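Local structure of transcriptional regulator ComR (Streptococcus vestibularis F0396, 6HU8) at residues A[53-58]-A[64-69]; A[202-207]-A[243-248]. The protein probably binds DNA through a helix-turn-helix domain and, as an RNPP-family competence regulator, responds to a signalling peptide through its TPR domain. All coordinates share one frame; numbering follows the deposited sequence.

From the N terminus, the chain first passes through the compact helix-turn-helix region, where contact 1 closes a short loop: only five residues separate 53-58 from 64-69, and helix 49-59 is brought against helix 63-67. It then runs into the tetratricopeptide region. There contact 2 closes a much longer loop of 35 mostly helical residues, bringing helix 200-219 against residues 243-248, which lead into helix 246-261, with helix 226-240 between them in sequence. The two loops neither nest nor cross; one is complete before the other begins. The centres of contact 1 and contact 2 lie about 39 Å apart, on opposite sides of the chain's centre. Between the nearest atoms of contact 1 and contact 2 there are about 20 Å.

Contact 1: residues A[53-58]-A[64-69]; sequences SYIAKR and ADLLDH
L66 reaches across to I55 and A56 with a single methyl, CD1, and that one group makes all the close contacts here. It lies 3.8 Å from I55 CG2 and 4.0 Å from A56 CB; the backbone carbon A56 CA is equally close, 3.9 Å from L66 CD1. The methyl therefore rests against the helix surface itself, where the small side chain of A56 lets it in beside the larger I55. L66 has an extended outer chain (chi2 180°), which carries CD1 straight out from its own helix, and its side chain crosses that of I55 at about a right angle. I55 offers its CG2 branch, set anti to the backbone N, while its other branch starts off beside that N. The interaction is wholly apolar and all three residues are buried. This is the Cro/C1-type helix-turn-helix domain, an all-helical bundle, and the contact folds the short helix 63-67 back onto helix 49-59 directly before it. Further out, L52 also packs on L66, M63 lies against A56, and I55 meets I11 of helix 3-17 as well as L32. D65 OD2 accepts a hydrogen bond from S62 N at the start of the short helix. On helix 49-59, Y54 OH and R58 NE both bond to L25 O, and R58 NH2 bonds to V24 O, tying that helix to helix 22-26. R58 CG lies 3.4 Å above one face of the Y54 ring, toward its rim.

Contact 2: residues A[202-207]-A[243-248]; sequences YNIALF and HSYKPG
N203 ND2 is gripped by two acceptors, S240 OG and P197 O, just ahead of I204, which presses on Y245 across the contact. Those bonds pin this turn of helix 200-219 to the end of helix 226-240 and to the loop leading into the first of them. Next along, I204 brings its CD1 methyl to 3.6 Å from Y245 OH, a van der Waals touch. I204 CG1 lies near the plane of the tyrosine ring, at its edge, and the two side chains meet at about a right angle.

The rest of the interface is the aromatic pair F207 and Y245. Their centroids are 4.8 Å apart with the planes inclined at 37°, an oblique meeting that is neither a stack nor a T. Y245 CD2 sits over one face of the F207 ring, 3.4 Å above its plane and displaced toward the rim. The tightest approach is F207 CZ to Y245 CB, also 3.4 Å. F207 projects its ring across the gap because CG is anti to the backbone N (chi1 -178°). The Y245 ring is turned so that its plane nearly contains the bond from CB back to CA (chi2 4°), an uncommon setting for an aromatic side chain.

In the tetratricopeptide superhelix, this joins helix 200-219 to the segment that runs into helix 246-261. L233 and I237 of the intervening helix 226-240 pack on F207, F242 touches both I204 and Y245, and P89 adds a further contact to Y245 from the loop between helices 76-87 and 94-111.

Contact 1: residues A[53-58]-A[64-69]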
loop_
_atom_site.group_PDB
_atom_site.type_symbol
_atom_site.label_atom_id
_atom_site.label_comp_id
_atom_site.label_asym_id
_atom_site.label_seq_id
_atom_site.Cartn_x
_atom_site.Cartn_y
_atom_site.Cartn_z
ATOM N N SER A 53 -14.061 -8.963 15.065
ATOM C CA SER A 53 -13.455 -9.838 16.071
ATOM C C SER A 53 -13.058 -9.047 17.332
ATOM O O SER A 53 -13.238 -9.508 18.458
ATOM C CB SER A 53 -12.234 -10.544 15.476
ATOM O OG SER A 53 -11.606 -11.354 16.445
ATOM N N TYR A 54 -12.523 -7.847 17.132
ATOM C CA TYR A 54 -12.123 -7.004 18.255
ATOM C C TYR A 54 -13.357 -6.535 19.029
ATOM O O TYR A 54 -13.404 -6.608 20.266
ATOM C CB TYR A 54 -11.290 -5.809 17.755
ATOM C CG TYR A 54 -11.045 -4.755 18.831
ATOM C CD1 TYR A 54 -10.026 -4.916 19.760
ATOM C CD2 TYR A 54 -11.851 -3.625 18.927
ATOM C CE1 TYR A 54 -9.806 -3.973 20.762
ATOM C CE2 TYR A 54 -11.639 -2.651 19.947
ATOM C CZ TYR A 54 -10.622 -2.861 20.848
ATOM O OH TYR A 54 -10.375 -1.957 21.829
ATOM N N ILE A 55 -14.354 -6.053 18.289
ATOM C CA ILE A 55 -15.573 -5.506 18.869
ATOM C C ILE A 55 -16.274 -6.572 19.695
ATOM O O ILE A 55 -16.741 -6.303 20.817
ATOM C CB ILE A 55 -16.532 -4.960 17.775
ATOM C CG1 ILE A 55 -15.965 -3.662 17.174
ATOM C CG2 ILE A 55 -17.935 -4.724 18.334
ATOM C CD1 ILE A 55 -16.734 -3.150 15.956
ATOM N N ALA A 56 -16.326 -7.789 19.157
ATOM C CA ALA A 56 -16.977 -8.877 19.875
ATOM C C ALA A 56 -16.197 -9.220 21.143
ATOM O O ALA A 56 -16.796 -9.477 22.183
ATOM C CB ALA A 56 -17.135 -10.106 18.973
ATOM N N LYS A 57 -14.869 -9.213 21.070
ATOM C CA LYS A 57 -14.081 -9.455 22.275
ATOM C C LYS A 57 -14.363 -8.389 23.351
ATOM O O LYS A 57 -14.502 -8.710 24.522
ATOM C CB LYS A 57 -12.589 -9.498 21.954
ATOM C CG LYS A 57 -11.742 -9.999 23.114
ATOM C CD LYS A 57 -10.264 -9.799 22.876
ATOM C CE LYS A 57 -9.444 -10.300 24.064
ATOM N NZ LYS A 57 -8.064 -10.714 23.655
ATOM N N ARG A 58 -14.465 -7.125 22.947
ATOM C CA ARG A 58 -14.668 -6.034 23.912
ATOM C C ARG A 58 -16.047 -6.123 24.566
ATOM O O ARG A 58 -16.225 -5.719 25.716
ATOM C CB ARG A 58 -14.498 -4.678 23.226
ATOM C CG ARG A 58 -13.095 -4.383 22.704
ATOM C CD ARG A 58 -12.072 -4.082 23.806
ATOM N NE ARG A 58 -12.464 -2.933 24.631
ATOM C CZ ARG A 58 -12.571 -2.963 25.958
ATOM N NH1 ARG A 58 -12.294 -4.075 26.623
ATOM N NH2 ARG A 58 -12.945 -1.870 26.625
ATOM N N ALA A 64 -20.746 -14.389 15.830
ATOM C CA ALA A 64 -22.059 -14.874 15.432
ATOM C C ALA A 64 -23.190 -14.137 16.177
ATOM O O ALA A 64 -24.229 -13.829 15.583
ATOM C CB ALA A 64 -22.146 -16.364 15.664
ATOM N N ASP A 65 -22.983 -13.836 17.462
ATOM C CA ASP A 65 -23.986 -13.096 18.252
ATOM C C ASP A 65 -24.300 -11.749 17.621
ATOM O O ASP A 65 -25.456 -11.372 17.476
ATOM C CB ASP A 65 -23.517 -12.841 19.698
ATOM C CG ASP A 65 -23.311 -14.122 20.497
ATOM O OD1 ASP A 65 -23.732 -15.199 20.018
ATOM O OD2 ASP A 65 -22.732 -14.038 21.620
ATOM N N LEU A 66 -23.255 -11.006 17.273
ATOM C CA LEU A 66 -23.424 -9.650 16.772
ATOM C C LEU A 66 -24.023 -9.655 15.374
ATOM O O LEU A 66 -24.606 -8.667 14.926
ATOM C CB LEU A 66 -22.083 -8.916 16.748
ATOM C CG LEU A 66 -21.505 -8.510 18.097
ATOM C CD1 LEU A 66 -20.186 -7.806 17.884
ATOM C CD2 LEU A 66 -22.483 -7.629 18.879
ATOM N N LEU A 67 -23.851 -10.757 14.663
ATOM C CA LEU A 67 -24.317 -10.807 13.286
ATOM C C LEU A 67 -25.774 -11.246 13.175
ATOM O O LEU A 67 -26.441 -10.896 12.204
ATOM C CB LEU A 67 -23.443 -11.743 12.451
ATOM C CG LEU A 67 -21.990 -11.339 12.238
ATOM C CD1 LEU A 67 -21.236 -12.494 11.559
ATOM C CD2 LEU A 67 -21.943 -10.067 11.408
ATOM N N ASP A 68 -26.262 -11.993 14.169
ATOM C CA ASP A 68 -27.527 -12.730 14.032
ATOM C C ASP A 68 -27.441 -13.574 12.767
ATOM O O ASP A 68 -26.615 -14.492 12.685
ATOM C CB ASP A 68 -28.727 -11.788 13.988
ATOM C CG ASP A 68 -29.932 -12.335 14.742
ATOM O OD1 ASP A 68 -30.112 -13.567 14.763
ATOM O OD2 ASP A 68 -30.698 -11.525 15.307
ATOM N N HIS A 69 -28.238 -13.253 11.753
ATOM C CA HIS A 69 -28.155 -14.024 10.509
ATOM C C HIS A 69 -27.329 -13.321 9.431
ATOM O O HIS A 69 -27.021 -13.923 8.395
ATOM C CB HIS A 69 -29.554 -14.329 9.969
ATOM C CG HIS A 69 -30.454 -14.992 10.968
ATOM N ND1 HIS A 69 -31.830 -14.909 10.897
ATOM C CD2 HIS A 69 -30.177 -15.743 12.060
ATOM C CE1 HIS A 69 -32.362 -15.580 11.907
ATOM N NE2 HIS A 69 -31.378 -16.095 12.627
#

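Contact 2: residues A[202-207]-A[243-248]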
loop_
_atom_site.group_PDB
_atom_site.type_symbol
_atom_site.label_atom_id
_atom_site.label_comp_id
_atom_site.label_asym_id
_atom_site.label_seq_id
_atom_site.Cartn_x
_atom_site.Cartn_y
_atom_site.Cartn_z
ATOM N N TYR A 202 1.844 -9.815 -2.783
ATOM C CA TYR A 202 2.432 -9.171 -1.614
ATOM C C TYR A 202 3.775 -8.550 -1.979
ATOM O O TYR A 202 4.086 -7.400 -1.604
ATOM C CB TYR A 202 2.604 -10.175 -0.465
ATOM C CG TYR A 202 3.172 -9.549 0.800
ATOM C CD1 TYR A 202 2.336 -8.991 1.762
ATOM C CD2 TYR A 202 4.542 -9.507 1.024
ATOM C CE1 TYR A 202 2.850 -8.423 2.913
ATOM C CE2 TYR A 202 5.060 -8.937 2.167
ATOM C CZ TYR A 202 4.213 -8.395 3.106
ATOM O OH TYR A 202 4.731 -7.816 4.247
ATOM N N ASN A 203 4.576 -9.307 -2.719
ATOM C CA ASN A 203 5.904 -8.842 -3.084
ATOM C C ASN A 203 5.841 -7.663 -4.043
ATOM O O ASN A 203 6.718 -6.807 -4.019
ATOM C CB ASN A 203 6.722 -9.973 -3.689
ATOM C CG ASN A 203 7.080 -11.024 -2.670
ATOM O OD1 ASN A 203 6.973 -10.793 -1.467
ATOM N ND2 ASN A 203 7.501 -12.187 -3.138
ATOM N N ILE A 204 4.808 -7.597 -4.877
ATOM C CA ILE A 204 4.677 -6.438 -5.756
ATOM C C ILE A 204 4.346 -5.178 -4.940
ATOM O O ILE A 204 4.906 -4.112 -5.192
ATOM C CB ILE A 204 3.622 -6.671 -6.837
ATOM C CG1 ILE A 204 4.168 -7.692 -7.841
ATOM C CG2 ILE A 204 3.327 -5.397 -7.571
ATOM C CD1 ILE A 204 3.346 -7.849 -9.104
ATOM N N ALA A 205 3.450 -5.299 -3.961
ATOM C CA ALA A 205 3.127 -4.162 -3.107
ATOM C C ALA A 205 4.354 -3.768 -2.312
ATOM O O ALA A 205 4.652 -2.586 -2.163
ATOM C CB ALA A 205 1.946 -4.484 -2.169
ATOM N N LEU A 206 5.073 -4.755 -1.798
ATOM C CA LEU A 206 6.282 -4.465 -1.028
ATOM C C LEU A 206 7.363 -3.840 -1.916
ATOM O O LEU A 206 8.062 -2.884 -1.517
ATOM C CB LEU A 206 6.798 -5.742 -0.359
ATOM C CG LEU A 206 8.125 -5.646 0.395
ATOM C CD1 LEU A 206 7.989 -4.772 1.633
ATOM C CD2 LEU A 206 8.672 -7.034 0.745
ATOM N N PHE A 207 7.496 -4.371 -3.130
ATOM C CA PHE A 207 8.475 -3.837 -4.060
ATOM C C PHE A 207 8.174 -2.365 -4.365
ATOM O O PHE A 207 9.075 -1.525 -4.373
ATOM C CB PHE A 207 8.499 -4.654 -5.354
ATOM C CG PHE A 207 9.518 -4.173 -6.341
ATOM C CD1 PHE A 207 10.827 -4.606 -6.257
ATOM C CD2 PHE A 207 9.171 -3.271 -7.335
ATOM C CE1 PHE A 207 11.788 -4.151 -7.160
ATOM C CE2 PHE A 207 10.115 -2.805 -8.232
ATOM C CZ PHE A 207 11.428 -3.239 -8.144
ATOM N N HIS A 243 12.052 -10.119 -13.332
ATOM C CA HIS A 243 13.140 -9.639 -14.187
ATOM C C HIS A 243 12.910 -8.237 -14.753
ATOM O O HIS A 243 13.856 -7.451 -14.919
ATOM C CB HIS A 243 13.363 -10.625 -15.339
ATOM C CG HIS A 243 13.581 -12.029 -14.875
ATOM N ND1 HIS A 243 12.845 -13.093 -15.349
ATOM C CD2 HIS A 243 14.415 -12.530 -13.936
ATOM C CE1 HIS A 243 13.236 -14.197 -14.738
ATOM N NE2 HIS A 243 14.185 -13.885 -13.874
ATOM N N SER A 244 11.662 -7.927 -15.072
ATOM C CA SER A 244 11.342 -6.616 -15.619
ATOM C C SER A 244 11.567 -5.462 -14.626
ATOM O O SER A 244 11.582 -4.310 -15.039
ATOM C CB SER A 244 9.895 -6.581 -16.098
ATOM O OG SER A 244 9.657 -7.625 -17.023
ATOM N N TYR A 245 11.715 -5.764 -13.337
ATOM C CA TYR A 245 11.811 -4.700 -12.324
ATOM C C TYR A 245 13.242 -4.293 -12.020
ATOM O O TYR A 245 13.465 -3.296 -11.331
ATOM C CB TYR A 245 11.149 -5.106 -11.004
ATOM C CG TYR A 245 9.652 -5.325 -11.077
ATOM C CD1 TYR A 245 8.970 -5.245 -12.291
ATOM C CD2 TYR A 245 8.920 -5.621 -9.931
ATOM C CE1 TYR A 245 7.598 -5.469 -12.364
ATOM C CE2 TYR A 245 7.552 -5.845 -9.993
ATOM C CZ TYR A 245 6.895 -5.770 -11.218
ATOM O OH TYR A 245 5.529 -5.986 -11.302
ATOM N N LYS A 246 14.206 -5.071 -12.511
ATOM C CA LYS A 246 15.619 -4.813 -12.229
ATOM C C LYS A 246 16.133 -3.478 -12.776
ATOM O O LYS A 246 16.907 -2.783 -12.087
ATOM C CB LYS A 246 16.484 -5.954 -12.773
ATOM C CG LYS A 246 16.358 -7.274 -12.013
ATOM C CD LYS A 246 17.420 -8.276 -12.514
ATOM C CE LYS A 246 17.169 -9.686 -11.987
ATOM N NZ LYS A 246 17.965 -10.695 -12.752
ATOM N N PRO A 247 15.742 -3.108 -14.016
ATOM C CA PRO A 247 16.347 -1.855 -14.486
ATOM C C PRO A 247 16.010 -0.642 -13.607
ATOM O O PRO A 247 16.915 0.160 -13.343
ATOM C CB PRO A 247 15.780 -1.711 -15.903
ATOM C CG PRO A 247 15.647 -3.183 -16.366
ATOM C CD PRO A 247 15.081 -3.842 -15.123
ATOM N N GLY A 248 14.774 -0.531 -13.126
ATOM C CA GLY A 248 14.406 0.578 -12.262
ATOM C C GLY A 248 15.215 0.633 -10.981
ATOM O O GLY A 248 15.468 1.712 -10.433
#